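PDB 3K11: putative glycosyl hydrolase from Bacteroides thetaiotaomicron VPI-5482, which is probably a carbohydrate-active hydrolase of glycosyl hydrolase family 88, though its substrate has not been established. Local coordinates for residues I43-K54 and D68-L79; V150-R158 and V166-F174. All coordinates share one frame; numbering follows the deposited sequence.

Interaction 1. Residues I43-K54 and D68-L79; sequences IDKETPARVVDK and DEAQLERGAFRL. With EDO (1,2-ethanediol), chain Q.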
loop_
_atom_site.group_PDB
_atom_site.type_symbol
_atom_site.label_atom_id
_atom_site.label_comp_id
_atom_site.label_asym_id
_atom_site.label_seq_id
_atom_site.Cartn_x
_atom_site.Cartn_y
_atom_site.Cartn_z
ATOM N N ILE A 43 17.774 28.395 17.706
ATOM C CA ILE A 43 16.502 28.800 18.302
ATOM C C ILE A 43 16.724 29.794 19.440
ATOM O O ILE A 43 15.848 30.590 19.724
ATOM C CB ILE A 43 15.640 27.615 18.770
ATOM C CG1 ILE A 43 16.328 26.812 19.889
ATOM C CG2 ILE A 43 15.268 26.733 17.552
ATOM C CD1 ILE A 43 15.417 26.462 21.013
ATOM N N ASP A 44 17.879 29.702 20.078
ATOM C CA ASP A 44 18.207 30.595 21.198
ATOM C C ASP A 44 18.133 32.067 20.717
ATOM O O ASP A 44 17.435 32.926 21.352
ATOM C CB ASP A 44 19.602 30.246 21.705
ATOM C CG ASP A 44 19.973 30.952 23.001
ATOM O OD1 ASP A 44 19.070 31.385 23.768
ATOM O OD2 ASP A 44 21.184 31.039 23.247
ATOM N N LYS A 45 18.813 32.328 19.586
ATOM C CA LYS A 45 18.842 33.688 18.985
ATOM C C LYS A 45 17.534 34.117 18.313
ATOM O O LYS A 45 17.333 35.300 18.076
ATOM C CB LYS A 45 20.071 33.958 18.073
ATOM C CG LYS A 45 20.576 32.882 17.069
ATOM C CD LYS A 45 19.680 32.655 15.841
ATOM C CE LYS A 45 19.738 33.794 14.877
ATOM N NZ LYS A 45 19.076 33.728 13.541
ATOM N N GLU A 46 16.655 33.169 18.024
ATOM C CA GLU A 46 15.354 33.447 17.424
ATOM C C GLU A 46 14.171 33.462 18.359
ATOM O O GLU A 46 13.007 33.473 17.909
ATOM C CB GLU A 46 15.107 32.401 16.331
ATOM C CG GLU A 46 16.002 32.588 15.132
ATOM C CD GLU A 46 15.720 33.902 14.404
ATOM O OE1 GLU A 46 14.709 34.587 14.693
ATOM O OE2 GLU A 46 16.519 34.243 13.549
ATOM N N THR A 47 14.437 33.378 19.658
ATOM C CA THR A 47 13.398 33.422 20.670
ATOM C C THR A 47 13.778 34.423 21.762
ATOM O O THR A 47 13.866 34.066 22.940
ATOM C CB THR A 47 13.126 32.017 21.244
ATOM O OG1 THR A 47 14.351 31.392 21.683
ATOM C CG2 THR A 47 12.409 31.138 20.163
ATOM N N PRO A 48 13.915 35.701 21.389
ATOM C CA PRO A 48 14.359 36.713 22.351
ATOM C C PRO A 48 13.390 36.892 23.518
ATOM O O PRO A 48 12.207 36.939 23.327
ATOM C CB PRO A 48 14.452 37.987 21.512
ATOM C CG PRO A 48 13.509 37.782 20.358
ATOM C CD PRO A 48 13.643 36.303 20.064
ATOM N N ALA A 49 13.926 37.002 24.718
ATOM C CA ALA A 49 13.109 37.208 25.900
ATOM C C ALA A 49 13.185 38.668 26.293
ATOM O O ALA A 49 13.832 39.012 27.278
ATOM C CB ALA A 49 13.592 36.276 27.043
ATOM N N ARG A 50 12.553 39.543 25.512
ATOM C CA ARG A 50 12.543 40.975 25.808
ATOM C C ARG A 50 11.231 41.569 25.401
ATOM O O ARG A 50 10.546 41.032 24.521
ATOM C CB ARG A 50 13.573 41.753 24.970
ATOM C CG ARG A 50 14.895 41.121 24.826
ATOM C CD ARG A 50 15.895 42.046 24.147
ATOM N NE ARG A 50 17.208 41.447 24.266
ATOM C CZ ARG A 50 17.704 40.543 23.444
ATOM N NH1 ARG A 50 17.046 40.156 22.361
ATOM N NH2 ARG A 50 18.924 40.076 23.663
ATOM N N VAL A 51 10.927 42.697 26.023
ATOM C CA VAL A 51 9.785 43.540 25.666
ATOM C C VAL A 51 10.321 44.717 24.861
ATOM O O VAL A 51 11.316 45.334 25.238
ATOM C CB VAL A 51 9.011 44.023 26.916
ATOM C CG1 VAL A 51 7.874 44.968 26.560
ATOM C CG2 VAL A 51 8.474 42.785 27.692
ATOM N N VAL A 52 9.660 45.028 23.743
ATOM C CA VAL A 52 10.067 46.168 22.932
ATOM C C VAL A 52 8.841 46.984 22.536
ATOM O O VAL A 52 7.714 46.515 22.610
ATOM C CB VAL A 52 10.766 45.718 21.626
ATOM C CG1 VAL A 52 12.002 44.844 21.923
ATOM C CG2 VAL A 52 9.787 44.952 20.736
ATOM N N ASP A 53 9.092 48.212 22.119
ATOM C CA ASP A 53 8.075 49.059 21.511
ATOM C C ASP A 53 7.763 48.491 20.130
ATOM O O ASP A 53 8.676 48.253 19.310
ATOM C CB ASP A 53 8.598 50.461 21.383
ATOM C CG ASP A 53 7.578 51.395 20.751
ATOM O OD1 ASP A 53 7.320 51.285 19.534
ATOM O OD2 ASP A 53 7.068 52.233 21.482
ATOM N N LYS A 54 6.483 48.244 19.882
ATOM C CA LYS A 54 6.072 47.593 18.663
ATOM C C LYS A 54 6.325 48.416 17.408
ATOM O O LYS A 54 6.384 47.849 16.325
ATOM C CB LYS A 54 4.598 47.194 18.728
ATOM C CG LYS A 54 3.658 48.342 18.744
ATOM C CD LYS A 54 2.253 47.859 19.063
ATOM C CE LYS A 54 1.249 49.008 19.042
ATOM N NZ LYS A 54 -0.099 48.622 19.623
ATOM N N ASP A 68 0.119 50.093 25.716
ATOM C CA ASP A 68 -0.255 49.173 24.632
ATOM C C ASP A 68 0.738 49.178 23.440
ATOM O O ASP A 68 0.522 48.492 22.463
ATOM C CB ASP A 68 -1.722 49.377 24.179
ATOM C CG ASP A 68 -1.997 50.777 23.611
ATOM O OD1 ASP A 68 -1.067 51.419 23.076
ATOM O OD2 ASP A 68 -3.158 51.239 23.709
ATOM N N GLU A 69 1.812 49.936 23.547
ATOM C CA GLU A 69 2.900 49.892 22.554
ATOM C C GLU A 69 3.816 48.695 22.799
ATOM O O GLU A 69 4.555 48.322 21.899
ATOM C CB GLU A 69 3.744 51.180 22.589
ATOM C CG GLU A 69 4.728 51.375 23.797
ATOM C CD GLU A 69 4.051 51.613 25.133
ATOM O OE1 GLU A 69 2.874 52.058 25.109
ATOM O OE2 GLU A 69 4.701 51.364 26.199
ATOM N N ALA A 70 3.802 48.123 24.010
ATOM C CA ALA A 70 4.746 47.057 24.379
ATOM C C ALA A 70 4.334 45.718 23.787
ATOM O O ALA A 70 3.125 45.381 23.767
ATOM C CB ALA A 70 4.846 46.953 25.908
ATOM N N GLN A 71 5.327 44.951 23.291
ATOM C CA GLN A 71 5.092 43.607 22.851
ATOM C C GLN A 71 6.351 42.787 23.111
ATOM O O GLN A 71 7.440 43.337 23.248
ATOM C CB GLN A 71 4.754 43.558 21.373
ATOM C CG GLN A 71 5.887 44.014 20.483
ATOM C CD GLN A 71 5.620 43.827 19.013
ATOM O OE1 GLN A 71 4.476 43.606 18.587
ATOM N NE2 GLN A 71 6.683 43.887 18.222
ATOM N N LEU A 72 6.206 41.485 23.123
ATOM C CA LEU A 72 7.376 40.616 23.163
ATOM C C LEU A 72 8.100 40.802 21.825
ATOM O O LEU A 72 7.460 40.862 20.767
ATOM C CB LEU A 72 6.941 39.166 23.341
ATOM C CG LEU A 72 6.133 38.807 24.600
ATOM C CD1 LEU A 72 5.873 37.350 24.653
ATOM C CD2 LEU A 72 6.896 39.318 25.855
ATOM N N GLU A 73 9.414 40.918 21.866
ATOM C CA GLU A 73 10.206 41.055 20.646
ATOM C C GLU A 73 9.939 39.863 19.732
ATOM O O GLU A 73 9.960 38.700 20.181
ATOM C CB GLU A 73 11.706 41.134 20.994
ATOM C CG GLU A 73 12.552 41.289 19.748
ATOM C CD GLU A 73 14.006 41.405 20.016
ATOM O OE1 GLU A 73 14.419 41.207 21.166
ATOM O OE2 GLU A 73 14.741 41.648 19.037
ATOM N N ARG A 74 9.699 40.118 18.449
ATOM C CA ARG A 74 9.353 39.039 17.567
ATOM C C ARG A 74 10.600 38.410 16.968
ATOM O O ARG A 74 11.277 39.029 16.167
ATOM C CB ARG A 74 8.456 39.555 16.457
ATOM C CG ARG A 74 7.204 40.276 16.912
ATOM C CD ARG A 74 6.360 39.399 17.669
ATOM N NE ARG A 74 4.964 39.835 17.792
ATOM C CZ ARG A 74 4.297 40.023 18.931
ATOM N NH1 ARG A 74 4.898 40.007 20.118
ATOM N NH2 ARG A 74 3.003 40.260 18.881
ATOM N N GLY A 75 10.931 37.213 17.396
ATOM C CA GLY A 75 11.961 36.395 16.743
ATOM C C GLY A 75 11.228 35.473 15.788
ATOM O O GLY A 75 10.055 35.681 15.535
ATOM N N ALA A 76 11.885 34.449 15.257
ATOM C CA ALA A 76 11.217 33.556 14.304
ATOM C C ALA A 76 10.170 32.701 14.955
ATOM O O ALA A 76 9.234 32.294 14.289
ATOM C CB ALA A 76 12.258 32.655 13.551
ATOM N N PHE A 77 10.292 32.419 16.261
ATOM C CA PHE A 77 9.357 31.526 16.926
ATOM C C PHE A 77 8.755 32.147 18.180
ATOM O O PHE A 77 9.472 32.819 18.932
ATOM C CB PHE A 77 10.089 30.270 17.328
ATOM C CG PHE A 77 10.820 29.637 16.192
ATOM C CD1 PHE A 77 10.098 29.053 15.150
ATOM C CD2 PHE A 77 12.210 29.726 16.100
ATOM C CE1 PHE A 77 10.760 28.538 14.054
ATOM C CE2 PHE A 77 12.873 29.186 15.027
ATOM C CZ PHE A 77 12.127 28.578 13.992
ATOM N N ARG A 78 7.455 31.900 18.397
ATOM C CA ARG A 78 6.707 32.440 19.554
ATOM C C ARG A 78 7.113 31.672 20.797
ATOM O O ARG A 78 7.314 30.452 20.741
ATOM C CB ARG A 78 5.187 32.325 19.309
ATOM C CG ARG A 78 4.647 33.239 18.217
ATOM C CD ARG A 78 3.268 32.843 17.635
ATOM N NE ARG A 78 3.375 31.589 16.860
ATOM C CZ ARG A 78 2.620 30.487 17.009
ATOM N NH1 ARG A 78 1.596 30.438 17.874
ATOM N NH2 ARG A 78 2.879 29.423 16.256
ATOM N N LEU A 79 7.287 32.386 21.906
ATOM C CA LEU A 79 7.706 31.777 23.173
ATOM C C LEU A 79 6.685 30.898 23.881
ATOM O O LEU A 79 7.075 30.045 24.677
ATOM C CB LEU A 79 8.132 32.867 24.175
ATOM C CG LEU A 79 9.454 33.611 23.953
ATOM C CD1 LEU A 79 9.678 34.765 24.998
ATOM C CD2 LEU A 79 10.614 32.641 24.084
HETATM C C1 EDO Q . -1.045 45.655 20.548
HETATM O O1 EDO Q . -0.778 46.185 21.853
HETATM C C2 EDO Q . -2.325 46.259 20.004
HETATM O O2 EDO Q . -3.421 45.520 20.525
HETATM O O HOH W 1 9.726 36.637 21.798
#
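Arg50 and Glu73 form the salt bridge of this contact: NH1 of Arg50 gives a nearly straight bond of 3.1 Å to Glu73 OE1, which lies close to the guanidinium plane and is met on its syn side. The two side chains run side by side, and the fully extended Glu73, with CG anti to the backbone N (chi1 -179°), also lays its carboxylate across the Pro48 ring. The backbones of the same two residues are also bonded, Glu73 N to Arg50 O at 2.9 Å. Further along, Val52 and Gln71 form an antiparallel hydrogen-bonded pair, Val52 N to Gln71 O at 2.8 Å and Gln71 N to Val52 O, and Lys54 N continues it to Glu69 O. The lysine side chain then stretches back over Glu69, and its NZ reaches Asp68 O at 2.9 Å; that same carbonyl takes a bond from O1 of a 1,2-ethanediol, probably from the crystallisation liquor. At the far end Glu46 folds back at chi2 (-65°), which brings OE1 to Ala76 N at 2.9 Å on its anti side. A water lies within hydrogen-bonding distance of both Pro48 O and Glu73 O.

Val51 CG1 touches Ala70 CB at 3.7 Å, while Val52 CG1 meets Glu73 CB, and the amide of Gln71 lies against Lys54 CB. Beyond the strands, Thr47 CG2 packs on Phe77 CB and its carbonyl O, at the edge of a ring that stacks on Trp84, and Thr47 CB rests on Leu79 CD2 at 3.8 Å. Gly75 O is bonded to Ser9 of a second subunit. Strands 51-53 and 70-72 are the middle strand and one outer strand of a small three-stranded antiparallel sheet, set just after helix 29-45.

Interaction 2. Residues V150-R158 and V166-F174; sequences VCTAMIKLR and VDGLIQNYF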
loop_
_atom_site.group_PDB
_atom_site.type_symbol
_atom_site.label_atom_id
_atom_site.label_comp_id
_atom_site.label_asym_id
_atom_site.label_seq_id
_atom_site.Cartn_x
_atom_site.Cartn_y
_atom_site.Cartn_z
ATOM N N VAL A 150 2.631 24.041 27.172
ATOM C CA VAL A 150 3.425 25.002 27.966
ATOM C C VAL A 150 3.264 24.774 29.463
ATOM O O VAL A 150 4.242 24.702 30.183
ATOM C CB VAL A 150 3.095 26.465 27.594
ATOM C CG1 VAL A 150 3.828 27.445 28.532
ATOM C CG2 VAL A 150 3.495 26.735 26.128
ATOM N N CYS A 151 2.023 24.622 29.904
ATOM C CA CYS A 151 1.725 24.305 31.298
ATOM C C CYS A 151 2.473 23.041 31.739
ATOM O O CYS A 151 3.082 23.015 32.814
ATOM C CB CYS A 151 0.221 24.080 31.465
ATOM S SG CYS A 151 -0.255 24.032 33.228
ATOM N N THR A 152 2.470 22.011 30.889
ATOM C CA THR A 152 3.143 20.758 31.192
ATOM C C THR A 152 4.614 20.995 31.491
ATOM O O THR A 152 5.143 20.490 32.494
ATOM C CB THR A 152 2.969 19.775 30.038
ATOM O OG1 THR A 152 1.560 19.492 29.891
ATOM C CG2 THR A 152 3.726 18.444 30.242
ATOM N N ALA A 153 5.296 21.698 30.597
ATOM C CA ALA A 153 6.727 22.006 30.804
ATOM C C ALA A 153 7.005 22.830 32.062
ATOM O O ALA A 153 8.018 22.604 32.746
ATOM C CB ALA A 153 7.291 22.707 29.584
HETATM N N MSE A 154 6.124 23.790 32.371
HETATM C CA MSE A 154 6.286 24.630 33.562
HETATM C C MSE A 154 6.155 23.801 34.830
HETATM O O MSE A 154 6.908 23.990 35.757
HETATM C CB MSE A 154 5.260 25.753 33.577
HETATM C CG MSE A 154 5.587 26.837 32.574
HETATM SE SE MSE A 154 4.238 28.257 32.657
HETATM C CE MSE A 154 5.076 29.457 31.408
ATOM N N ILE A 155 5.174 22.882 34.864
ATOM C CA ILE A 155 5.063 21.939 35.989
ATOM C C ILE A 155 6.338 21.089 36.135
ATOM O O ILE A 155 6.934 21.023 37.212
ATOM C CB ILE A 155 3.847 21.033 35.821
ATOM C CG1 ILE A 155 2.547 21.843 35.987
ATOM C CG2 ILE A 155 3.868 19.907 36.863
ATOM C CD1 ILE A 155 1.288 21.103 35.301
ATOM N N LYS A 156 6.815 20.519 35.026
ATOM C CA LYS A 156 8.006 19.707 35.061
ATOM C C LYS A 156 9.201 20.427 35.649
ATOM O O LYS A 156 9.895 19.894 36.521
ATOM C CB LYS A 156 8.360 19.222 33.672
ATOM C CG LYS A 156 7.440 18.139 33.122
ATOM C CD LYS A 156 7.734 17.955 31.660
ATOM C CE LYS A 156 7.022 16.767 31.034
ATOM N NZ LYS A 156 7.315 16.644 29.569
ATOM N N LEU A 157 9.431 21.663 35.223
ATOM C CA LEU A 157 10.593 22.384 35.739
ATOM C C LEU A 157 10.381 22.885 37.165
ATOM O O LEU A 157 11.287 22.819 37.989
ATOM C CB LEU A 157 11.008 23.526 34.809
ATOM C CG LEU A 157 12.387 24.159 35.110
ATOM C CD1 LEU A 157 13.491 23.099 35.101
ATOM C CD2 LEU A 157 12.703 25.231 34.063
ATOM N N ARG A 158 9.176 23.351 37.478
ATOM C CA ARG A 158 8.950 23.820 38.816
ATOM C C ARG A 158 9.100 22.705 39.843
ATOM O O ARG A 158 9.565 22.941 40.966
ATOM C CB ARG A 158 7.600 24.504 38.961
ATOM C CG ARG A 158 7.402 25.063 40.360
ATOM C CD ARG A 158 6.357 26.159 40.374
ATOM N NE ARG A 158 5.867 26.258 41.740
ATOM C CZ ARG A 158 6.546 26.797 42.730
ATOM N NH1 ARG A 158 7.712 27.398 42.520
ATOM N NH2 ARG A 158 6.037 26.765 43.957
ATOM N N VAL A 166 6.473 30.166 38.555
ATOM C CA VAL A 166 5.469 29.926 37.518
ATOM C C VAL A 166 4.130 29.390 38.044
ATOM O O VAL A 166 3.236 29.048 37.256
ATOM C CB VAL A 166 6.021 28.997 36.419
ATOM C CG1 VAL A 166 7.105 29.688 35.595
ATOM C CG2 VAL A 166 6.482 27.648 36.973
ATOM N N ASP A 167 3.919 29.406 39.361
ATOM C CA ASP A 167 2.659 28.870 39.877
ATOM C C ASP A 167 1.465 29.660 39.370
ATOM O O ASP A 167 0.450 29.068 39.042
ATOM C CB ASP A 167 2.612 28.830 41.396
ATOM C CG ASP A 167 1.336 28.142 41.898
ATOM O OD1 ASP A 167 1.169 26.935 41.635
ATOM O OD2 ASP A 167 0.478 28.829 42.494
ATOM N N GLY A 168 1.569 30.984 39.282
ATOM C CA GLY A 168 0.425 31.761 38.804
ATOM C C GLY A 168 0.053 31.383 37.376
ATOM O O GLY A 168 -1.135 31.187 37.041
ATOM N N LEU A 169 1.064 31.189 36.530
ATOM C CA LEU A 169 0.804 30.812 35.138
ATOM C C LEU A 169 0.219 29.407 35.055
ATOM O O LEU A 169 -0.699 29.172 34.284
ATOM C CB LEU A 169 2.082 30.905 34.287
ATOM C CG LEU A 169 2.628 32.332 34.086
ATOM C CD1 LEU A 169 4.067 32.303 33.641
ATOM C CD2 LEU A 169 1.761 33.002 33.049
ATOM N N ILE A 170 0.785 28.479 35.823
ATOM C CA ILE A 170 0.304 27.097 35.882
ATOM C C ILE A 170 -1.149 27.075 36.339
ATOM O O ILE A 170 -2.000 26.431 35.721
ATOM C CB ILE A 170 1.154 26.202 36.816
ATOM C CG1 ILE A 170 2.539 25.947 36.248
ATOM C CG2 ILE A 170 0.442 24.888 37.153
ATOM C CD1 ILE A 170 3.514 25.344 37.269
ATOM N N GLN A 171 -1.469 27.789 37.404
ATOM C CA GLN A 171 -2.871 27.752 37.886
ATOM C C GLN A 171 -3.836 28.315 36.857
ATOM O O GLN A 171 -4.942 27.772 36.661
ATOM C CB GLN A 171 -3.034 28.494 39.216
ATOM C CG GLN A 171 -2.199 27.914 40.396
ATOM C CD GLN A 171 -2.553 26.513 40.765
ATOM O OE1 GLN A 171 -3.673 26.065 40.527
ATOM N NE2 GLN A 171 -1.587 25.774 41.319
ATOM N N ASN A 172 -3.430 29.380 36.174
ATOM C CA ASN A 172 -4.291 29.995 35.156
ATOM C C ASN A 172 -4.517 29.051 33.978
ATOM O O ASN A 172 -5.609 28.876 33.493
ATOM C CB ASN A 172 -3.646 31.288 34.662
ATOM C CG ASN A 172 -4.543 32.088 33.744
ATOM O OD1 ASN A 172 -5.671 32.386 34.105
ATOM N ND2 ASN A 172 -4.038 32.463 32.571
ATOM N N TYR A 173 -3.436 28.491 33.477
ATOM C CA TYR A 173 -3.522 27.555 32.378
ATOM C C TYR A 173 -4.371 26.353 32.753
ATOM O O TYR A 173 -5.273 25.925 32.007
ATOM C CB TYR A 173 -2.132 27.074 32.028
ATOM C CG TYR A 173 -1.291 27.966 31.119
ATOM C CD1 TYR A 173 -1.833 28.621 30.024
ATOM C CD2 TYR A 173 0.082 28.036 31.302
ATOM C CE1 TYR A 173 -1.021 29.371 29.160
ATOM C CE2 TYR A 173 0.884 28.778 30.480
ATOM C CZ TYR A 173 0.336 29.447 29.407
ATOM O OH TYR A 173 1.182 30.139 28.547
ATOM N N PHE A 174 -4.098 25.795 33.911
ATOM C CA PHE A 174 -4.799 24.557 34.297
ATOM C C PHE A 174 -6.257 24.798 34.652
ATOM O O PHE A 174 -7.105 23.976 34.374
ATOM C CB PHE A 174 -4.130 23.843 35.462
ATOM C CG PHE A 174 -4.512 22.398 35.531
ATOM C CD1 PHE A 174 -4.021 21.519 34.603
ATOM C CD2 PHE A 174 -5.457 21.958 36.435
ATOM C CE1 PHE A 174 -4.411 20.206 34.613
ATOM C CE2 PHE A 174 -5.827 20.643 36.477
ATOM C CZ PHE A 174 -5.310 19.757 35.560
#
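Ile170 drives into the first helix as a knob, its side chain seated among Cys151, Met154, Ile155 and Arg158. Its CG1 branch lies 3.8 Å from Met154 CB, and CD1 goes on to the backbone N of Ile155 and to Ile155 CG1, the two isoleucines crossing at a slant. Cys151 carries SG anti to its own N (chi1 -168°), a torsion that turns the sulfur to the second helix, where it lies 3.8 Å from Tyr173 CB and close to Ile170 O.

Met154, present as selenomethionine, extends straight beyond CG and passes Leu169 to reach the aromatic ring. Its SE stands at the edge of Tyr173, 4.0 Å from CE2 and 86° off the ring normal, a Met-aromatic contact; its CE ends 3.8 Å from Leu169 CD1. Val150 CG1 meets the same ring, 3.8 Å from Tyr173 CE2 and close to its OH.

At the other end Val166, in the N-cap position of helix 167-180, sets CG2 3.7 Å from Arg158 CD, the two side chains sliding past each other in opposite directions. Arg158 NH1 bonds to the carbonyls of Glu162 and Leu164 in the turn between the helices, and NE to the hydroxyl of Tyr217 at the end of helix 202-217. Asp167 OD1 shares that tyrosine and also takes NE2 of Gln171, 3.0 Å away. Phe111 of helix 101-128 packs on Met154, and Met214 on Ile155 and Phe174.

The axes of the two short segments run at 141°, antiparallel packing consistent with the (alpha/alpha)6 barrel of family 88. With no hydrogen bond between the segments, cohesion comes from buried apolar side chains and the selenium-ring contact, with Arg158 NE and NH1 and Asp167 OD1 bonded to partners outside the apolar core.

Reading from the N terminus, helix 29-45 runs out into interaction 1, which closes the excursion between 54 and 68; strand 59-60 lies within that loop and pairs with 51-53. After residue 79 the chain builds helices 82-98, 101-128 and 133-139 before interaction 2 opens. There seven residues separate the segments, the first two still helical, and the contact closes a helical hairpin of 148-160 and 167-180. The two closures neither nest nor cross but follow in series, their centres 21 Å apart and nearest atoms about 5 Å. Helices 82-98 and 101-128 lie between them in sequence and touch both, joining the small sheet to the helical body.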